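PDB 3F3B: phage-like element PBSX protein XkdH from Bacillus subtilis, which is of unknown function but belongs to a family related to phage barrel proteins and is probably a component of the defective prophage PBSX particle. Local coordinates for residues Val68-Ile82 with Lys101-Arg114. Sequence-based numbering, arbitrary orientation.
Sequences VYHSFLVHFPLSADI and KRIRHHHWEVVAVR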
loop_
_atom_site.group_PDB
_atom_site.type_symbol
_atom_site.label_atom_id
_atom_site.label_comp_id
_atom_site.label_asym_id
_atom_site.label_seq_id
_atom_site.Cartn_x
_atom_site.Cartn_y
_atom_site.Cartn_z
ATOM N N VAL A 68 5.299 14.444 -7.451
ATOM C CA VAL A 68 4.363 13.632 -6.687
ATOM C C VAL A 68 5.044 13.161 -5.404
ATOM O O VAL A 68 6.254 13.352 -5.222
ATOM C CB VAL A 68 3.936 12.383 -7.478
ATOM C CG1 VAL A 68 3.363 12.782 -8.823
ATOM C CG2 VAL A 68 5.132 11.462 -7.667
ATOM N N TYR A 69 4.269 12.561 -4.509
ATOM C CA TYR A 69 4.833 12.034 -3.276
ATOM C C TYR A 69 5.452 10.688 -3.621
ATOM O O TYR A 69 4.823 9.855 -4.269
ATOM C CB TYR A 69 3.746 11.864 -2.215
ATOM C CG TYR A 69 3.301 13.174 -1.611
ATOM C CD1 TYR A 69 4.025 13.766 -0.578
ATOM C CD2 TYR A 69 2.180 13.842 -2.098
ATOM C CE1 TYR A 69 3.646 14.993 -0.041
ATOM C CE2 TYR A 69 1.791 15.069 -1.572
ATOM C CZ TYR A 69 2.528 15.639 -0.545
ATOM O OH TYR A 69 2.150 16.855 -0.030
ATOM N N HIS A 70 6.697 10.487 -3.219
ATOM C CA HIS A 70 7.374 9.235 -3.504
ATOM C C HIS A 70 7.102 8.241 -2.387
ATOM O O HIS A 70 6.901 7.050 -2.628
ATOM C CB HIS A 70 8.881 9.473 -3.644
ATOM C CG HIS A 70 9.682 8.214 -3.754
ATOM N ND1 HIS A 70 9.515 7.313 -4.783
ATOM C CD2 HIS A 70 10.644 7.699 -2.953
ATOM C CE1 HIS A 70 10.341 6.296 -4.613
ATOM N NE2 HIS A 70 11.037 6.506 -3.509
ATOM N N SER A 71 7.089 8.735 -1.160
ATOM C CA SER A 71 6.839 7.873 -0.025
ATOM C C SER A 71 6.569 8.693 1.229
ATOM O O SER A 71 6.787 9.905 1.259
ATOM C CB SER A 71 8.048 6.975 0.216
ATOM O OG SER A 71 9.139 7.725 0.726
ATOM N N PHE A 72 6.083 8.021 2.260
ATOM C CA PHE A 72 5.806 8.662 3.528
ATOM C C PHE A 72 5.554 7.612 4.575
ATOM O O PHE A 72 5.195 6.476 4.269
ATOM C CB PHE A 72 4.589 9.595 3.450
ATOM C CG PHE A 72 3.517 9.139 2.500
ATOM C CD1 PHE A 72 3.472 9.631 1.195
ATOM C CD2 PHE A 72 2.541 8.240 2.909
ATOM C CE1 PHE A 72 2.469 9.232 0.314
ATOM C CE2 PHE A 72 1.532 7.833 2.032
ATOM C CZ PHE A 72 1.498 8.332 0.734
ATOM N N LEU A 73 5.772 7.993 5.820
ATOM C CA LEU A 73 5.538 7.094 6.920
ATOM C C LEU A 73 4.069 7.280 7.270
ATOM O O LEU A 73 3.656 8.368 7.694
ATOM C CB LEU A 73 6.426 7.480 8.100
ATOM C CG LEU A 73 6.241 6.662 9.371
ATOM C CD1 LEU A 73 6.565 5.215 9.086
ATOM C CD2 LEU A 73 7.143 7.214 10.469
ATOM N N VAL A 74 3.273 6.232 7.074
ATOM C CA VAL A 74 1.852 6.307 7.379
ATOM C C VAL A 74 1.564 5.908 8.816
ATOM O O VAL A 74 2.133 4.944 9.313
ATOM C CB VAL A 74 1.021 5.382 6.475
ATOM C CG1 VAL A 74 -0.451 5.684 6.680
ATOM C CG2 VAL A 74 1.412 5.569 5.011
ATOM N N HIS A 75 0.682 6.654 9.476
ATOM C CA HIS A 75 0.284 6.367 10.851
ATOM C C HIS A 75 -1.186 5.964 10.795
ATOM O O HIS A 75 -2.022 6.738 10.329
ATOM C CB HIS A 75 0.449 7.605 11.725
ATOM C CG HIS A 75 1.837 8.159 11.726
ATOM N ND1 HIS A 75 2.459 8.603 10.580
ATOM C CD2 HIS A 75 2.723 8.348 12.734
ATOM C CE1 HIS A 75 3.669 9.044 10.881
ATOM N NE2 HIS A 75 3.852 8.900 12.181
ATOM N N PHE A 76 -1.483 4.754 11.266
ATOM C CA PHE A 76 -2.831 4.191 11.253
ATOM C C PHE A 76 -3.327 3.890 12.652
ATOM O O PHE A 76 -2.534 3.678 13.574
ATOM C CB PHE A 76 -2.849 2.852 10.524
ATOM C CG PHE A 76 -2.648 2.933 9.044
ATOM C CD1 PHE A 76 -3.673 3.357 8.215
ATOM C CD2 PHE A 76 -1.468 2.461 8.469
ATOM C CE1 PHE A 76 -3.535 3.298 6.843
ATOM C CE2 PHE A 76 -1.323 2.397 7.091
ATOM C CZ PHE A 76 -2.359 2.815 6.279
ATOM N N PRO A 77 -4.657 3.828 12.823
ATOM C CA PRO A 77 -5.229 3.528 14.136
ATOM C C PRO A 77 -4.840 2.083 14.408
ATOM O O PRO A 77 -4.713 1.294 13.476
ATOM C CB PRO A 77 -6.732 3.664 13.909
ATOM C CG PRO A 77 -6.844 4.564 12.717
ATOM C CD PRO A 77 -5.720 4.084 11.837
ATOM N N LEU A 78 -4.664 1.737 15.674
ATOM C CA LEU A 78 -4.279 0.382 16.045
ATOM C C LEU A 78 -5.342 -0.650 15.643
ATOM O O LEU A 78 -5.021 -1.799 15.336
ATOM C CB LEU A 78 -4.022 0.314 17.554
ATOM C CG LEU A 78 -2.934 -0.668 17.990
ATOM C CD1 LEU A 78 -1.607 -0.253 17.374
ATOM C CD2 LEU A 78 -2.828 -0.673 19.502
ATOM N N SER A 79 -6.603 -0.233 15.637
ATOM C CA SER A 79 -7.703 -1.118 15.273
ATOM C C SER A 79 -7.677 -1.507 13.797
ATOM O O SER A 79 -8.353 -2.452 13.385
ATOM C CB SER A 79 -9.040 -0.445 15.590
ATOM O OG SER A 79 -9.183 0.749 14.835
ATOM N N ALA A 80 -6.906 -0.778 13.001
ATOM C CA ALA A 80 -6.809 -1.063 11.573
ATOM C C ALA A 80 -5.988 -2.324 11.263
ATOM O O ALA A 80 -5.014 -2.623 11.947
ATOM C CB ALA A 80 -6.208 0.140 10.852
ATOM N N ASP A 81 -6.396 -3.052 10.222
ATOM C CA ASP A 81 -5.717 -4.278 9.778
ATOM C C ASP A 81 -4.652 -3.864 8.763
ATOM O O ASP A 81 -4.952 -3.662 7.584
ATOM C CB ASP A 81 -6.725 -5.219 9.107
ATOM C CG ASP A 81 -6.142 -6.593 8.778
ATOM O OD1 ASP A 81 -4.973 -6.690 8.343
ATOM O OD2 ASP A 81 -6.873 -7.594 8.936
ATOM N N ILE A 82 -3.414 -3.734 9.223
ATOM C CA ILE A 82 -2.309 -3.319 8.363
ATOM C C ILE A 82 -1.365 -4.480 8.094
ATOM O O ILE A 82 -0.919 -5.151 9.022
ATOM C CB ILE A 82 -1.499 -2.178 9.018
ATOM C CG1 ILE A 82 -2.435 -1.024 9.416
ATOM C CG2 ILE A 82 -0.403 -1.718 8.079
ATOM C CD1 ILE A 82 -3.226 -0.419 8.277
ATOM N N LYS A 101 6.245 -2.842 9.615
ATOM C CA LYS A 101 5.412 -1.908 10.353
ATOM C C LYS A 101 5.765 -2.049 11.826
ATOM O O LYS A 101 6.495 -2.960 12.210
ATOM C CB LYS A 101 3.927 -2.220 10.154
ATOM C CG LYS A 101 3.472 -3.529 10.763
ATOM C CD LYS A 101 1.955 -3.648 10.771
ATOM C CE LYS A 101 1.515 -4.958 11.435
ATOM N NZ LYS A 101 0.038 -5.032 11.663
ATOM N N ARG A 102 5.257 -1.146 12.653
ATOM C CA ARG A 102 5.529 -1.209 14.084
ATOM C C ARG A 102 4.591 -0.311 14.863
ATOM O O ARG A 102 3.920 0.548 14.292
ATOM C CB ARG A 102 6.984 -0.834 14.377
ATOM C CG ARG A 102 7.365 0.608 14.102
ATOM C CD ARG A 102 8.882 0.707 13.918
ATOM N NE ARG A 102 9.382 2.080 13.917
ATOM C CZ ARG A 102 9.652 2.779 15.015
ATOM N NH1 ARG A 102 9.473 2.234 16.214
ATOM N NH2 ARG A 102 10.108 4.023 14.914
ATOM N N ILE A 103 4.548 -0.526 16.172
ATOM C CA ILE A 103 3.688 0.239 17.058
ATOM C C ILE A 103 4.439 1.327 17.816
ATOM O O ILE A 103 5.460 1.074 18.456
ATOM C CB ILE A 103 3.010 -0.686 18.074
ATOM C CG1 ILE A 103 2.189 -1.738 17.333
ATOM C CG2 ILE A 103 2.135 0.115 19.016
ATOM C CD1 ILE A 103 1.737 -2.879 18.204
ATOM N N ARG A 104 3.919 2.544 17.723
ATOM C CA ARG A 104 4.482 3.694 18.411
ATOM C C ARG A 104 3.331 4.676 18.604
ATOM O O ARG A 104 2.586 4.967 17.664
ATOM C CB ARG A 104 5.601 4.342 17.588
ATOM C CG ARG A 104 6.677 4.997 18.451
ATOM C CD ARG A 104 7.572 5.967 17.677
ATOM N NE ARG A 104 6.821 7.119 17.176
ATOM C CZ ARG A 104 7.373 8.202 16.638
ATOM N NH1 ARG A 104 8.688 8.295 16.533
ATOM N NH2 ARG A 104 6.606 9.186 16.190
ATOM N N HIS A 105 3.174 5.160 19.831
ATOM C CA HIS A 105 2.111 6.105 20.158
ATOM C C HIS A 105 0.739 5.520 19.880
ATOM O O HIS A 105 -0.152 6.224 19.410
ATOM C CB HIS A 105 2.282 7.400 19.359
ATOM C CG HIS A 105 3.540 8.143 19.678
ATOM N ND1 HIS A 105 4.079 9.089 18.832
ATOM C CD2 HIS A 105 4.365 8.083 20.750
ATOM C CE1 HIS A 105 5.183 9.579 19.370
ATOM N NE2 HIS A 105 5.379 8.984 20.533
ATOM N N HIS A 106 0.579 4.230 20.160
ATOM C CA HIS A 106 -0.695 3.540 19.970
ATOM C C HIS A 106 -1.159 3.519 18.510
ATOM O O HIS A 106 -2.351 3.394 18.229
ATOM C CB HIS A 106 -1.763 4.203 20.850
ATOM C CG HIS A 106 -2.994 3.373 21.050
ATOM N ND1 HIS A 106 -2.970 2.137 21.661
ATOM C CD2 HIS A 106 -4.294 3.623 20.759
ATOM C CE1 HIS A 106 -4.201 1.664 21.744
ATOM N NE2 HIS A 106 -5.023 2.547 21.205
ATOM N N HIS A 107 -0.215 3.627 17.585
ATOM C CA HIS A 107 -0.548 3.625 16.166
ATOM C C HIS A 107 0.307 2.629 15.397
ATOM O O HIS A 107 1.393 2.255 15.853
ATOM C CB HIS A 107 -0.294 5.008 15.563
ATOM C CG HIS A 107 -1.086 6.106 16.194
ATOM N ND1 HIS A 107 -0.628 7.403 16.267
ATOM C CD2 HIS A 107 -2.315 6.108 16.763
ATOM C CE1 HIS A 107 -1.539 8.157 16.855
ATOM N NE2 HIS A 107 -2.572 7.396 17.165
ATOM N N TRP A 108 -0.183 2.187 14.240
ATOM C CA TRP A 108 0.624 1.312 13.404
ATOM C C TRP A 108 1.412 2.299 12.563
ATOM O O TRP A 108 0.843 3.234 11.999
ATOM C CB TRP A 108 -0.221 0.443 12.458
ATOM C CG TRP A 108 -0.949 -0.688 13.120
ATOM C CD1 TRP A 108 -2.294 -0.797 13.306
ATOM C CD2 TRP A 108 -0.366 -1.855 13.714
ATOM N NE1 TRP A 108 -2.590 -1.957 13.982
ATOM C CE2 TRP A 108 -1.426 -2.628 14.245
ATOM C CE3 TRP A 108 0.949 -2.324 13.851
ATOM C CZ2 TRP A 108 -1.214 -3.848 14.906
ATOM C CZ3 TRP A 108 1.162 -3.550 14.515
ATOM C CH2 TRP A 108 0.082 -4.291 15.032
ATOM N N GLU A 109 2.721 2.125 12.499
ATOM C CA GLU A 109 3.540 3.004 11.676
ATOM C C GLU A 109 4.151 2.140 10.592
ATOM O O GLU A 109 4.666 1.063 10.872
ATOM C CB GLU A 109 4.648 3.659 12.499
ATOM C CG GLU A 109 4.202 4.860 13.301
ATOM C CD GLU A 109 5.357 5.521 14.026
ATOM O OE1 GLU A 109 6.519 5.302 13.617
ATOM O OE2 GLU A 109 5.099 6.267 14.992
ATOM N N VAL A 110 4.101 2.609 9.356
ATOM C CA VAL A 110 4.645 1.833 8.260
ATOM C C VAL A 110 4.897 2.743 7.077
ATOM O O VAL A 110 4.140 3.680 6.848
ATOM C CB VAL A 110 3.655 0.722 7.848
ATOM C CG1 VAL A 110 2.347 1.347 7.348
ATOM C CG2 VAL A 110 4.285 -0.180 6.789
ATOM N N VAL A 111 5.961 2.464 6.330
ATOM C CA VAL A 111 6.318 3.257 5.165
ATOM C C VAL A 111 5.527 2.832 3.932
ATOM O O VAL A 111 5.387 1.637 3.640
ATOM C CB VAL A 111 7.836 3.129 4.849
ATOM C CG1 VAL A 111 8.156 3.797 3.520
ATOM C CG2 VAL A 111 8.666 3.776 5.976
ATOM N N ALA A 112 4.992 3.821 3.219
ATOM C CA ALA A 112 4.246 3.568 1.993
ATOM C C ALA A 112 5.116 4.102 0.845
ATOM O O ALA A 112 5.753 5.144 0.988
ATOM C CB ALA A 112 2.911 4.294 2.036
ATOM N N VAL A 113 5.161 3.391 -0.280
ATOM C CA VAL A 113 5.973 3.842 -1.401
ATOM C C VAL A 113 5.178 3.849 -2.706
ATOM O O VAL A 113 4.429 2.916 -2.996
ATOM C CB VAL A 113 7.257 2.952 -1.573
ATOM C CG1 VAL A 113 8.106 3.463 -2.735
ATOM C CG2 VAL A 113 8.093 2.984 -0.304
ATOM N N ARG A 114 5.353 4.921 -3.478
ATOM C CA ARG A 114 4.693 5.107 -4.771
ATOM C C ARG A 114 4.731 3.809 -5.569
ATOM O O ARG A 114 5.797 3.306 -5.910
ATOM C CB ARG A 114 5.393 6.238 -5.532
ATOM C CG ARG A 114 5.011 6.414 -6.992
ATOM C CD ARG A 114 5.854 7.540 -7.619
ATOM N NE ARG A 114 6.094 7.354 -9.050
ATOM C CZ ARG A 114 5.179 7.537 -9.998
ATOM N NH1 ARG A 114 3.948 7.920 -9.672
ATOM N NH2 ARG A 114 5.490 7.329 -11.274
#
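With chi1 of W108 at -74°, CG anti to its carbonyl carbon, the indole reaches the P77-A80 type I turn, while K101 runs extended beyond CG to bring NZ to I82. W108 ties the loop after strand 68-77 to strand 107-114, the antiparallel partner of 68-77 in an all-beta chain, consistent with membership of a phage-barrel clan; K101, just before strand 102-104, reaches the same loop. Paired backbone bonds join F72 with A112, V74 with V110 and F76 with W108; R114 N adds a bond to H70 O. On the face carrying F72, V74 and F76, V74 CG2 packs 3.6 Å from A112 CB, and V110 CG1 meets the edge of the F76 ring at CE2, 3.8 Å away. I82 CD1 covers one face of that ring and V74 CG1 the other; beyond them, I13 and L97 continue the apolar packing. On the face of L73 and H75, H75 lies alongside E109, CD2 against CG, and R104 NE makes a salt bridge to E109 OE2. L78 CD1 sits over the five-membered ring of W108, a CH-pi contact, and K101 NZ lies above the opposite face while donating to I82 O (2.8 Å). W108 NE1 donates to L78 O at 2.8 Å through a bent bond, 142° at the hydrogen, with the oxygen 22° out of the indole plane.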